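PDB 5N5F: encapsulated ferritin-like protein from Haliangium ochraceum, which oxidises Fe(2+) to Fe(3+) as a decameric ferritin-like ferroxidase, packaged as cargo in an encapsulin nanocompartment and delivering iron for mineral storage there. Local coordinates for residues B[14-17]-B[18-22]; B[25-28]-B[29-33]; B[34-37]-B[38-42]; B[68-71]-B[72-75]; B[89-92]-B[93-97]. All coordinates share one frame; numbering follows the deposited sequence.

Contact 1 of 5, residues B[14-17]-B[18-22]; sequences LSEE and TKNMH
Ser15 and Thr18 meet hydroxyl to hydroxyl: Ser15 OG donates to Thr18 OG1 at 2.9 Å. Ser15 can reach it because OG is wedged between its own backbone N and carbonyl carbon (chi1 70°), which turns the hydroxyl toward the first turn of the helix. Thr18 OG1 is also hydrogen-bonded to Asp43 of the second subunit, so this buried end of the contact is knit into the interface. Leu14 closes the same region, laying CB 3.9 Å from Lys19 CG while its side chain packs on Leu7 and Glu9. Ser15 is the N-cap of helix 16-44, the long first helix of this ferritin-like domain. From here the regular backbone ladder starts, with Lys19 N bonded to Ser15 O (3.1 Å) and Met21 N to Glu17 O (2.8 Å). The flank formed by Glu16 and Lys19 is looser and partly exposed. Lys19 bends at its last two torsions and crosses Glu16 at about a right angle, which leaves NZ 3.6 Å from Glu16 OE1 in a salt bridge and only weakly bonded to Leu14 O, at 3.3 Å; a hydrogen bond to Ala11 O steadies it further. Glu17 is solvent-exposed. Glu16 CG also rests 3.6 Å from Asn20 ND2, and the polar ends of Glu16 and Asn20 both bond to Ser46 of the third subunit.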
# COMPACT_ATOMS: atom_id res chain seq x y z
N LEU B 14 -13.40 -8.13 -20.98
CA LEU B 14 -14.23 -6.97 -20.67
C LEU B 14 -14.65 -6.27 -21.95
O LEU B 14 -13.84 -6.06 -22.86
CB LEU B 14 -13.47 -5.99 -19.77
CG LEU B 14 -12.87 -6.55 -18.48
CD1 LEU B 14 -12.04 -5.50 -17.77
CD2 LEU B 14 -13.96 -7.07 -17.57
N SER B 15 -15.93 -5.90 -22.03
CA SER B 15 -16.40 -5.11 -23.15
C SER B 15 -15.70 -3.76 -23.16
O SER B 15 -15.24 -3.26 -22.13
CB SER B 15 -17.91 -4.90 -23.06
OG SER B 15 -18.25 -4.03 -22.00
N GLU B 16 -15.62 -3.16 -24.36
CA GLU B 16 -15.00 -1.85 -24.47
C GLU B 16 -15.78 -0.80 -23.70
O GLU B 16 -15.21 0.21 -23.27
CB GLU B 16 -14.88 -1.44 -25.95
CG GLU B 16 -14.07 -0.18 -26.19
CD GLU B 16 -12.61 -0.33 -25.80
OE1 GLU B 16 -12.15 -1.48 -25.66
OE2 GLU B 16 -11.92 0.70 -25.63
N GLU B 17 -17.08 -1.01 -23.50
CA GLU B 17 -17.87 -0.08 -22.70
C GLU B 17 -17.51 -0.19 -21.22
O GLU B 17 -17.41 0.83 -20.53
CB GLU B 17 -19.36 -0.34 -22.91
CG GLU B 17 -19.86 -0.00 -24.31
CD GLU B 17 -19.38 -0.99 -25.36
OE1 GLU B 17 -19.18 -2.17 -25.03
OE2 GLU B 17 -19.20 -0.57 -26.53
N THR B 18 -17.30 -1.41 -20.73
CA THR B 18 -16.86 -1.58 -19.35
C THR B 18 -15.53 -0.88 -19.11
O THR B 18 -15.34 -0.22 -18.08
CB THR B 18 -16.75 -3.07 -19.02
OG1 THR B 18 -18.05 -3.68 -19.13
CG2 THR B 18 -16.23 -3.28 -17.60
N LYS B 19 -14.59 -1.02 -20.05
CA LYS B 19 -13.27 -0.42 -19.87
C LYS B 19 -13.33 1.10 -19.92
O LYS B 19 -12.64 1.78 -19.15
CB LYS B 19 -12.30 -0.97 -20.92
CG LYS B 19 -12.08 -2.47 -20.81
CD LYS B 19 -10.75 -2.89 -21.41
CE LYS B 19 -10.78 -2.87 -22.93
NZ LYS B 19 -11.26 -4.16 -23.49
N ASN B 20 -14.15 1.66 -20.82
CA ASN B 20 -14.32 3.10 -20.85
C ASN B 20 -15.05 3.60 -19.61
O ASN B 20 -14.76 4.70 -19.12
CB ASN B 20 -15.07 3.52 -22.11
CG ASN B 20 -14.22 3.39 -23.36
OD1 ASN B 20 -13.03 3.69 -23.35
ND2 ASN B 20 -14.83 2.91 -24.44
N MET B 21 -16.00 2.82 -19.09
CA MET B 21 -16.64 3.17 -17.83
C MET B 21 -15.64 3.12 -16.68
O MET B 21 -15.71 3.93 -15.75
CB MET B 21 -17.81 2.23 -17.56
CG MET B 21 -18.75 2.69 -16.47
SD MET B 21 -19.56 4.27 -16.80
CE MET B 21 -20.17 4.04 -18.46
N HIS B 22 -14.72 2.15 -16.71
CA HIS B 22 -13.67 2.10 -15.71
C HIS B 22 -12.83 3.37 -15.72
O HIS B 22 -12.61 4.00 -14.68
CB HIS B 22 -12.80 0.86 -15.95
CG HIS B 22 -11.47 0.90 -15.26
ND1 HIS B 22 -11.34 0.82 -13.89
CD2 HIS B 22 -10.21 1.03 -15.75
CE1 HIS B 22 -10.06 0.88 -13.56
NE2 HIS B 22 -9.35 1.01 -14.67

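Contact 2 of 5, residues B[25-28]-B[29-33]; sequences LVTL and IEELE
Glu31 sets its CG beside the backbone N (chi1 -72°) and runs extended from there, back along the helix, while Thr27 turns CG2 anti to its own N; the two side chains therefore lie side by side and point the same way. This is the i to i+4 spacing of an alpha-helix, here the middle of helix 16-44 in the ferritin-like fold, and Glu31 is probably a ligand of both irons of the ferroxidase site together with Glu61 and His64. The methyl Thr27 CG2 touches Glu31 OE2 at 3.4 Å and so backs the carboxylate on one side, while OE1 probably accepts a hydrogen bond from Thr68 OG1 on the neighbouring helix 48-75. Thr27 spends its hydroxyl on Arg23 O. An alanine in place of Glu31 would remove the carboxylate, and is likely to leave Thr68 without this partner and the probable iron pair short of a shared ligand. Underneath, the rungs Glu31 N to Thr27 O and Leu32 N to Leu28 O are both 2.9 Å long. Glu30 lays its CG 3.1 Å from Val26 O and sends its carboxylate into a salt bridge with Arg41 of the third subunit. On the apolar flank, where Leu32 packs on Leu28 of the second subunit, the two leucines of this chain cross at a slant, with Leu28 CD1 3.9 Å from Leu32 CG.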
# COMPACT_ATOMS: atom_id res chain seq x y z
N LEU B 25 -14.91 6.14 -14.22
CA LEU B 25 -15.16 5.99 -12.79
C LEU B 25 -13.91 6.28 -11.97
O LEU B 25 -13.98 6.90 -10.90
CB LEU B 25 -15.70 4.59 -12.48
CG LEU B 25 -17.17 4.36 -12.86
CD1 LEU B 25 -17.55 2.87 -12.77
CD2 LEU B 25 -18.08 5.19 -11.98
N VAL B 26 -12.73 5.85 -12.43
CA VAL B 26 -11.52 6.15 -11.68
C VAL B 26 -11.24 7.65 -11.71
O VAL B 26 -10.75 8.21 -10.73
CB VAL B 26 -10.32 5.33 -12.19
CG1 VAL B 26 -10.60 3.84 -12.04
CG2 VAL B 26 -9.98 5.69 -13.63
N THR B 27 -11.56 8.31 -12.83
CA THR B 27 -11.35 9.75 -12.91
C THR B 27 -12.29 10.49 -11.96
O THR B 27 -11.86 11.39 -11.22
CB THR B 27 -11.56 10.23 -14.35
OG1 THR B 27 -10.65 9.54 -15.22
CG2 THR B 27 -11.30 11.73 -14.46
N LEU B 28 -13.57 10.13 -11.97
CA LEU B 28 -14.51 10.72 -11.02
C LEU B 28 -14.04 10.48 -9.59
O LEU B 28 -14.06 11.40 -8.76
CB LEU B 28 -15.91 10.13 -11.23
CG LEU B 28 -16.99 10.52 -10.22
CD1 LEU B 28 -17.08 12.03 -10.07
CD2 LEU B 28 -18.34 9.95 -10.64
N ILE B 29 -13.59 9.27 -9.29
CA ILE B 29 -13.08 8.96 -7.95
C ILE B 29 -11.90 9.87 -7.61
O ILE B 29 -11.85 10.47 -6.53
CB ILE B 29 -12.69 7.47 -7.86
CG1 ILE B 29 -13.96 6.62 -7.76
CG2 ILE B 29 -11.78 7.21 -6.66
CD1 ILE B 29 -13.74 5.15 -8.00
N GLU B 30 -10.94 9.99 -8.53
CA GLU B 30 -9.77 10.82 -8.25
C GLU B 30 -10.15 12.27 -8.03
O GLU B 30 -9.58 12.96 -7.17
CB GLU B 30 -8.76 10.70 -9.40
CG GLU B 30 -8.12 9.33 -9.51
CD GLU B 30 -7.38 9.15 -10.81
OE1 GLU B 30 -7.23 10.14 -11.56
OE2 GLU B 30 -6.95 8.01 -11.10
N GLU B 31 -11.13 12.77 -8.79
CA GLU B 31 -11.57 14.15 -8.61
C GLU B 31 -12.28 14.33 -7.28
O GLU B 31 -12.08 15.34 -6.59
CB GLU B 31 -12.46 14.56 -9.79
CG GLU B 31 -11.67 14.75 -11.08
CD GLU B 31 -12.50 14.53 -12.34
OE1 GLU B 31 -13.63 14.01 -12.23
OE2 GLU B 31 -12.00 14.86 -13.44
N LEU B 32 -13.10 13.36 -6.88
CA LEU B 32 -13.76 13.45 -5.58
C LEU B 32 -12.75 13.38 -4.44
O LEU B 32 -12.96 14.01 -3.39
CB LEU B 32 -14.80 12.33 -5.43
CG LEU B 32 -16.01 12.44 -6.37
CD1 LEU B 32 -16.86 11.20 -6.26
CD2 LEU B 32 -16.84 13.68 -6.06
N GLU B 33 -11.66 12.63 -4.61
CA GLU B 33 -10.63 12.61 -3.58
C GLU B 33 -9.95 13.97 -3.44
O GLU B 33 -9.68 14.43 -2.33
CB GLU B 33 -9.61 11.51 -3.89
CG GLU B 33 -10.18 10.11 -3.72
CD GLU B 33 -9.21 9.01 -4.11
OE1 GLU B 33 -8.12 9.33 -4.63
OE2 GLU B 33 -9.54 7.83 -3.89

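Contact 3 of 5, residues B[34-37]-B[38-42]; sequences AVDW and YQQRA
Asp36 and Gln40, one turn apart on helix 16-44, are joined by a side-chain hydrogen bond: Gln40 NE2 donates to Asp36 OD1 at 2.9 Å, with an N-H...O angle of 162°. The acceptor lies in the amide plane of Gln40, but the donor comes in from above the carboxylate, whose plane is turned 59° from that of the amide. Asp36 gets there with CG anti to its backbone N (chi1 -177°), Gln40 with an extended chain. Each has a second partner in the second subunit: Asp36 OD2 bonds to His22 ND1, and Gln40 OE1 takes the backbone N of His8. Backbone groups are paired as in any helix, with Tyr38 N on Ala34 O (2.8 Å), Arg41 N on Trp37 O (3.0 Å) and Gln40 N on Asp36 O (3.2 Å), while Gln39 N to Val35 O is stretched and weak at 3.4 Å. Arg41 bends back at chi3, bringing NH1 to 3.9 Å from Trp37 CB with Trp37 O over one face of the guanidinium. Its charge goes to Glu30 of the third subunit. Gln39 is bonded to Lys58 and Asp43 of its own chain. Tyr38 swings its ring over Ala34, with Ala34 CB 4.3 Å from Tyr38 CE1; Ala34 also lies close to Glu61 of the probable iron site. With Asp36, Gln40 and Arg41 all partnered in neighbouring copies, this part of the helix behaves as a polar interface of the decamer, in which bonds within the chain hold side chains in position for bonds between subunits.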
# COMPACT_ATOMS: atom_id res chain seq x y z
N ALA B 34 -9.69 14.63 -4.57
CA ALA B 34 -9.14 15.98 -4.53
C ALA B 34 -10.06 16.93 -3.77
O ALA B 34 -9.59 17.81 -3.04
CB ALA B 34 -8.90 16.49 -5.95
N VAL B 35 -11.38 16.77 -3.94
CA VAL B 35 -12.34 17.63 -3.25
C VAL B 35 -12.22 17.47 -1.75
O VAL B 35 -12.25 18.45 -0.99
CB VAL B 35 -13.77 17.34 -3.75
CG1 VAL B 35 -14.81 18.09 -2.92
CG2 VAL B 35 -13.91 17.70 -5.22
N ASP B 36 -12.09 16.23 -1.28
CA ASP B 36 -11.97 15.99 0.16
C ASP B 36 -10.62 16.47 0.68
O ASP B 36 -10.55 17.13 1.72
CB ASP B 36 -12.16 14.50 0.45
CG ASP B 36 -12.10 14.18 1.93
OD1 ASP B 36 -12.24 15.11 2.75
OD2 ASP B 36 -11.94 12.99 2.27
N TRP B 37 -9.54 16.17 -0.04
CA TRP B 37 -8.20 16.51 0.45
C TRP B 37 -7.95 18.02 0.41
O TRP B 37 -7.26 18.55 1.29
CB TRP B 37 -7.15 15.78 -0.37
CG TRP B 37 -7.27 14.29 -0.29
CD1 TRP B 37 -7.96 13.57 0.66
CD2 TRP B 37 -6.70 13.33 -1.18
NE1 TRP B 37 -7.85 12.23 0.40
CE2 TRP B 37 -7.08 12.05 -0.72
CE3 TRP B 37 -5.91 13.42 -2.33
CZ2 TRP B 37 -6.69 10.88 -1.36
CZ3 TRP B 37 -5.52 12.26 -2.97
CH2 TRP B 37 -5.91 11.00 -2.48
N TYR B 38 -8.50 18.72 -0.58
CA TYR B 38 -8.30 20.17 -0.63
C TYR B 38 -9.00 20.86 0.53
O TYR B 38 -8.43 21.77 1.14
CB TYR B 38 -8.80 20.72 -1.96
CG TYR B 38 -7.89 20.45 -3.14
CD1 TYR B 38 -6.89 19.48 -3.08
CD2 TYR B 38 -8.03 21.16 -4.32
CE1 TYR B 38 -6.06 19.23 -4.16
CE2 TYR B 38 -7.21 20.92 -5.41
CZ TYR B 38 -6.23 19.96 -5.32
OH TYR B 38 -5.42 19.73 -6.41
N GLN B 39 -10.22 20.45 0.85
CA GLN B 39 -10.93 21.06 1.96
C GLN B 39 -10.19 20.84 3.27
O GLN B 39 -10.04 21.76 4.07
CB GLN B 39 -12.36 20.51 2.05
CG GLN B 39 -13.23 21.21 3.08
CD GLN B 39 -13.36 22.70 2.82
OE1 GLN B 39 -13.84 23.11 1.76
NE2 GLN B 39 -12.93 23.51 3.77
N GLN B 40 -9.71 19.61 3.50
CA GLN B 40 -8.95 19.33 4.71
C GLN B 40 -7.71 20.21 4.80
O GLN B 40 -7.41 20.79 5.86
CB GLN B 40 -8.55 17.86 4.74
CG GLN B 40 -9.69 16.90 4.98
CD GLN B 40 -9.23 15.46 5.04
OE1 GLN B 40 -8.18 15.16 5.60
NE2 GLN B 40 -10.02 14.56 4.46
N ARG B 41 -6.96 20.33 3.71
CA ARG B 41 -5.73 21.11 3.74
C ARG B 41 -6.01 22.60 3.86
O ARG B 41 -5.26 23.32 4.52
CB ARG B 41 -4.88 20.82 2.50
CG ARG B 41 -4.30 19.40 2.50
CD ARG B 41 -3.08 19.29 1.60
NE ARG B 41 -3.44 19.17 0.19
CZ ARG B 41 -3.60 18.02 -0.46
NH1 ARG B 41 -3.43 16.86 0.17
NH2 ARG B 41 -3.93 18.03 -1.74
N ALA B 42 -7.10 23.08 3.26
CA ALA B 42 -7.47 24.48 3.40
C ALA B 42 -7.91 24.79 4.83
O ALA B 42 -7.63 25.89 5.34
CB ALA B 42 -8.58 24.84 2.42

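Contact 4 of 5, residues B[68-71]-B[72-75]; sequences TLEW and IRRR
Glu70, Arg73 and Arg74 form a local salt-bridge network at the C-terminal end of helix 48-75, and one step further on the Arg75 guanidinium is stacked flat on the Trp71 ring. Arg73 takes the carboxylate side-on: NE reaches Glu70 OE1 at 3.1 Å and NH2 reaches OE2 at 3.2 Å, both on the syn side, with the two planes only 25° apart. Arg74 comes to OE2 from the anti side through NE, at 2.8 Å, its guanidinium turned nearly perpendicular (89°) to the carboxylate. Both arginines approach OE2 from the same face of the carboxylate. Glu70 is bent at chi2 (62°), which brings its carboxylate over the next turn to meet both. Backbone N atoms of Phe88 and Thr89 of the second subunit also bond to it, Arg74 reaches Thr89 of that subunit, and Arg73 makes a salt bridge with Asp80 of its own chain. A glutamine in place of Glu70 would remove the negative charge shared by the two arginines, and would probably leave Arg74 with a weaker partner at this end. In the stack the group centres are 3.7 Å apart, and Arg75 CD sits 3.6 Å from the centroid of the six-membered ring of Trp71, over the face. Glu47 of the third subunit accepts a hydrogen bond from Trp71 NE1 and makes a salt bridge with Arg75. Ile72 rests CG1 against Trp71 CE3 at 4.1 Å and packs on helix 16-44. Such a helix end, with charged and stacked side chains bonded to two neighbouring copies, is a subunit junction of the encapsulated-ferritin decamer.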
# COMPACT_ATOMS: atom_id res chain seq x y z
N THR B 68 -17.50 14.61 -15.63
CA THR B 68 -17.31 13.17 -15.80
C THR B 68 -18.60 12.41 -15.49
O THR B 68 -18.95 11.46 -16.19
CB THR B 68 -16.18 12.68 -14.90
OG1 THR B 68 -14.98 13.44 -15.16
CG2 THR B 68 -15.90 11.21 -15.15
N LEU B 69 -19.31 12.82 -14.44
CA LEU B 69 -20.52 12.11 -14.05
C LEU B 69 -21.58 12.21 -15.14
O LEU B 69 -22.29 11.24 -15.42
CB LEU B 69 -21.05 12.65 -12.72
CG LEU B 69 -22.34 12.03 -12.17
CD1 LEU B 69 -22.22 10.51 -12.00
CD2 LEU B 69 -22.70 12.68 -10.84
N GLU B 70 -21.69 13.38 -15.77
CA GLU B 70 -22.64 13.53 -16.87
C GLU B 70 -22.28 12.62 -18.04
O GLU B 70 -23.17 12.07 -18.70
CB GLU B 70 -22.70 14.99 -17.32
CG GLU B 70 -23.58 15.25 -18.55
CD GLU B 70 -25.04 14.89 -18.34
OE1 GLU B 70 -25.42 14.54 -17.20
OE2 GLU B 70 -25.82 14.97 -19.31
N TRP B 71 -20.99 12.45 -18.31
CA TRP B 71 -20.60 11.50 -19.34
C TRP B 71 -21.04 10.09 -18.97
O TRP B 71 -21.58 9.35 -19.81
CB TRP B 71 -19.09 11.54 -19.56
CG TRP B 71 -18.64 10.69 -20.70
CD1 TRP B 71 -18.41 11.08 -21.98
CD2 TRP B 71 -18.38 9.28 -20.66
NE1 TRP B 71 -18.01 10.01 -22.75
CE2 TRP B 71 -17.99 8.89 -21.96
CE3 TRP B 71 -18.43 8.30 -19.66
CZ2 TRP B 71 -17.66 7.58 -22.28
CZ3 TRP B 71 -18.11 7.00 -19.98
CH2 TRP B 71 -17.72 6.65 -21.28
N ILE B 72 -20.83 9.70 -17.71
CA ILE B 72 -21.28 8.39 -17.25
C ILE B 72 -22.80 8.27 -17.40
O ILE B 72 -23.30 7.23 -17.86
CB ILE B 72 -20.85 8.17 -15.79
CG1 ILE B 72 -19.32 8.08 -15.71
CG2 ILE B 72 -21.50 6.92 -15.19
CD1 ILE B 72 -18.78 8.06 -14.30
N ARG B 73 -23.54 9.31 -17.03
CA ARG B 73 -25.00 9.22 -17.05
C ARG B 73 -25.52 8.99 -18.46
O ARG B 73 -26.51 8.28 -18.65
CB ARG B 73 -25.62 10.49 -16.47
CG ARG B 73 -27.14 10.40 -16.31
CD ARG B 73 -27.78 11.77 -16.20
NE ARG B 73 -27.69 12.51 -17.46
CZ ARG B 73 -28.57 12.41 -18.46
NH1 ARG B 73 -29.61 11.59 -18.36
NH2 ARG B 73 -28.40 13.12 -19.56
N ARG B 74 -24.88 9.60 -19.46
CA ARG B 74 -25.36 9.47 -20.83
C ARG B 74 -25.15 8.08 -21.41
O ARG B 74 -25.75 7.77 -22.45
CB ARG B 74 -24.67 10.52 -21.71
CG ARG B 74 -25.05 11.95 -21.36
CD ARG B 74 -24.26 12.96 -22.16
NE ARG B 74 -24.60 14.33 -21.78
CZ ARG B 74 -24.23 15.41 -22.46
NH1 ARG B 74 -23.51 15.30 -23.56
NH2 ARG B 74 -24.59 16.61 -22.02
N ARG B 75 -24.33 7.24 -20.78
CA ARG B 75 -24.04 5.91 -21.30
C ARG B 75 -24.38 4.80 -20.30
O ARG B 75 -24.11 3.63 -20.58
CB ARG B 75 -22.57 5.82 -21.71
CG ARG B 75 -22.23 6.65 -22.93
CD ARG B 75 -20.73 6.79 -23.10
NE ARG B 75 -20.40 7.58 -24.28
CZ ARG B 75 -20.50 8.91 -24.34
NH1 ARG B 75 -20.93 9.60 -23.29
NH2 ARG B 75 -20.17 9.54 -25.45

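Contact 5 of 5, residues B[89-92]-B[93-97]; sequences TERP and ILELE
Pro92 O accepts from Glu95 N at 3.0 Å, the one hydrogen bond between the two segments. The donor stands above the carbonyl plane. The spacing is the i to i+3 of a 3-10 turn, and this turn, residues 93-95, lies near the end of the modelled chain, in the tail after helix 77-86. Leu96 N repeats the step on Ile93 O. Glu95 and Pro92 lie side by side and point the same way, the extended glutamate bringing OE1 to 3.8 Å from Pro92 CD. Arg91, with CG in the tight place between its N and its carbonyl carbon (chi1 56°), crosses Glu95 at a slant; NE makes only a long salt bridge of 3.9 Å to OE1. Glu95 O lies over a face of that guanidinium, but at too poor an angle to be bonded. The apolar side packs closer than the long salt bridge. Leu96 sets CD2 against Arg91 CD at 3.5 Å, and it and Ile93 both touch Tyr86. The tail reaches over to the second subunit, where Thr89 OG1 and Arg91 O both take bonds from Arg74, and Ile93 packs on Trp71; Leu94 touches His56 of the fourth subunit. It is structural packing away from the iron site that joins chains together. Thr89 and Leu96 meet tip to tip, the methyl CD1 of Leu96 3.4 Å from Thr89 OG1, the same oxygen that bonds to Tyr86 O.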
# COMPACT_ATOMS: atom_id res chain seq x y z
N THR B 89 -33.71 17.00 -5.10
CA THR B 89 -34.94 16.68 -4.37
C THR B 89 -34.97 17.45 -3.06
O THR B 89 -33.99 18.07 -2.64
CB THR B 89 -35.04 15.17 -4.12
OG1 THR B 89 -33.89 14.73 -3.37
CG2 THR B 89 -35.11 14.41 -5.43
N GLU B 90 -36.13 17.39 -2.40
CA GLU B 90 -36.37 18.14 -1.17
C GLU B 90 -36.64 17.25 0.03
O GLU B 90 -36.05 17.45 1.09
CB GLU B 90 -37.56 19.09 -1.38
CG GLU B 90 -37.43 20.04 -2.57
CD GLU B 90 -36.43 21.15 -2.33
OE1 GLU B 90 -35.70 21.09 -1.32
OE2 GLU B 90 -36.37 22.08 -3.16
N ARG B 91 -37.52 16.26 -0.12
CA ARG B 91 -37.91 15.42 1.01
C ARG B 91 -36.74 14.57 1.50
O ARG B 91 -35.73 14.43 0.81
CB ARG B 91 -39.08 14.53 0.60
CG ARG B 91 -38.81 13.65 -0.62
CD ARG B 91 -40.10 13.18 -1.29
NE ARG B 91 -40.72 12.06 -0.59
CZ ARG B 91 -41.68 11.31 -1.10
NH1 ARG B 91 -42.14 11.54 -2.32
NH2 ARG B 91 -42.18 10.31 -0.39
N PRO B 92 -36.85 14.00 2.70
CA PRO B 92 -35.79 13.11 3.20
C PRO B 92 -35.40 12.06 2.17
O PRO B 92 -36.25 11.46 1.50
CB PRO B 92 -36.42 12.49 4.45
CG PRO B 92 -37.36 13.54 4.94
CD PRO B 92 -37.90 14.22 3.71
N ILE B 93 -34.09 11.81 2.07
CA ILE B 93 -33.56 10.99 0.99
C ILE B 93 -34.14 9.58 1.04
O ILE B 93 -34.52 9.02 0.01
CB ILE B 93 -32.02 10.97 1.07
CG1 ILE B 93 -31.47 12.35 0.72
CG2 ILE B 93 -31.43 9.92 0.12
CD1 ILE B 93 -30.06 12.59 1.22
N LEU B 94 -34.23 8.99 2.24
CA LEU B 94 -34.69 7.61 2.34
C LEU B 94 -36.15 7.45 1.92
O LEU B 94 -36.57 6.33 1.62
CB LEU B 94 -34.50 7.09 3.77
CG LEU B 94 -33.04 6.89 4.20
CD1 LEU B 94 -32.96 6.51 5.66
CD2 LEU B 94 -32.36 5.83 3.34
N GLU B 95 -36.92 8.54 1.89
CA GLU B 95 -38.32 8.47 1.48
C GLU B 95 -38.49 8.44 -0.04
O GLU B 95 -39.62 8.28 -0.51
CB GLU B 95 -39.10 9.66 2.05
CG GLU B 95 -39.39 9.54 3.54
CD GLU B 95 -40.12 10.75 4.09
OE1 GLU B 95 -40.62 11.56 3.28
OE2 GLU B 95 -40.20 10.89 5.33
N LEU B 96 -37.41 8.58 -0.80
CA LEU B 96 -37.48 8.56 -2.26
C LEU B 96 -37.25 7.17 -2.85
O LEU B 96 -37.46 7.00 -4.06
CB LEU B 96 -36.46 9.53 -2.85
CG LEU B 96 -36.68 11.01 -2.51
CD1 LEU B 96 -35.39 11.79 -2.68
CD2 LEU B 96 -37.77 11.60 -3.38
N GLU B 97 -36.83 6.20 -2.05
CA GLU B 97 -36.58 4.85 -2.56
C GLU B 97 -37.87 4.03 -2.58
O GLU B 97 -38.97 4.57 -2.39
CB GLU B 97 -35.53 4.14 -1.70
CG GLU B 97 -35.19 2.74 -2.19
CD GLU B 97 -33.98 2.15 -1.48
OE1 GLU B 97 -33.06 2.92 -1.14
OE2 GLU B 97 -33.95 0.92 -1.27

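In the fold
Contacts 1, 2 and 3 follow one another along helix 16-44, with about 16 Å between the centres of the first two and about 14 Å between those of the next; contacts 1 and 3 fall on opposite sides of the chain's centre. Contact 4, on helix 48-75, touches contact 2 through Glu31 and Thr68, where the two long antiparallel helices come together at the probable iron site, and contact 1 through Met21 against Trp71 and Ile72, farther along the pair and away from that site. Contact 5 comes last, on the tail after helix 77-86, and touches none of the others within the chain. All five reach the second subunit, which suits a domain that assembles as a decamer.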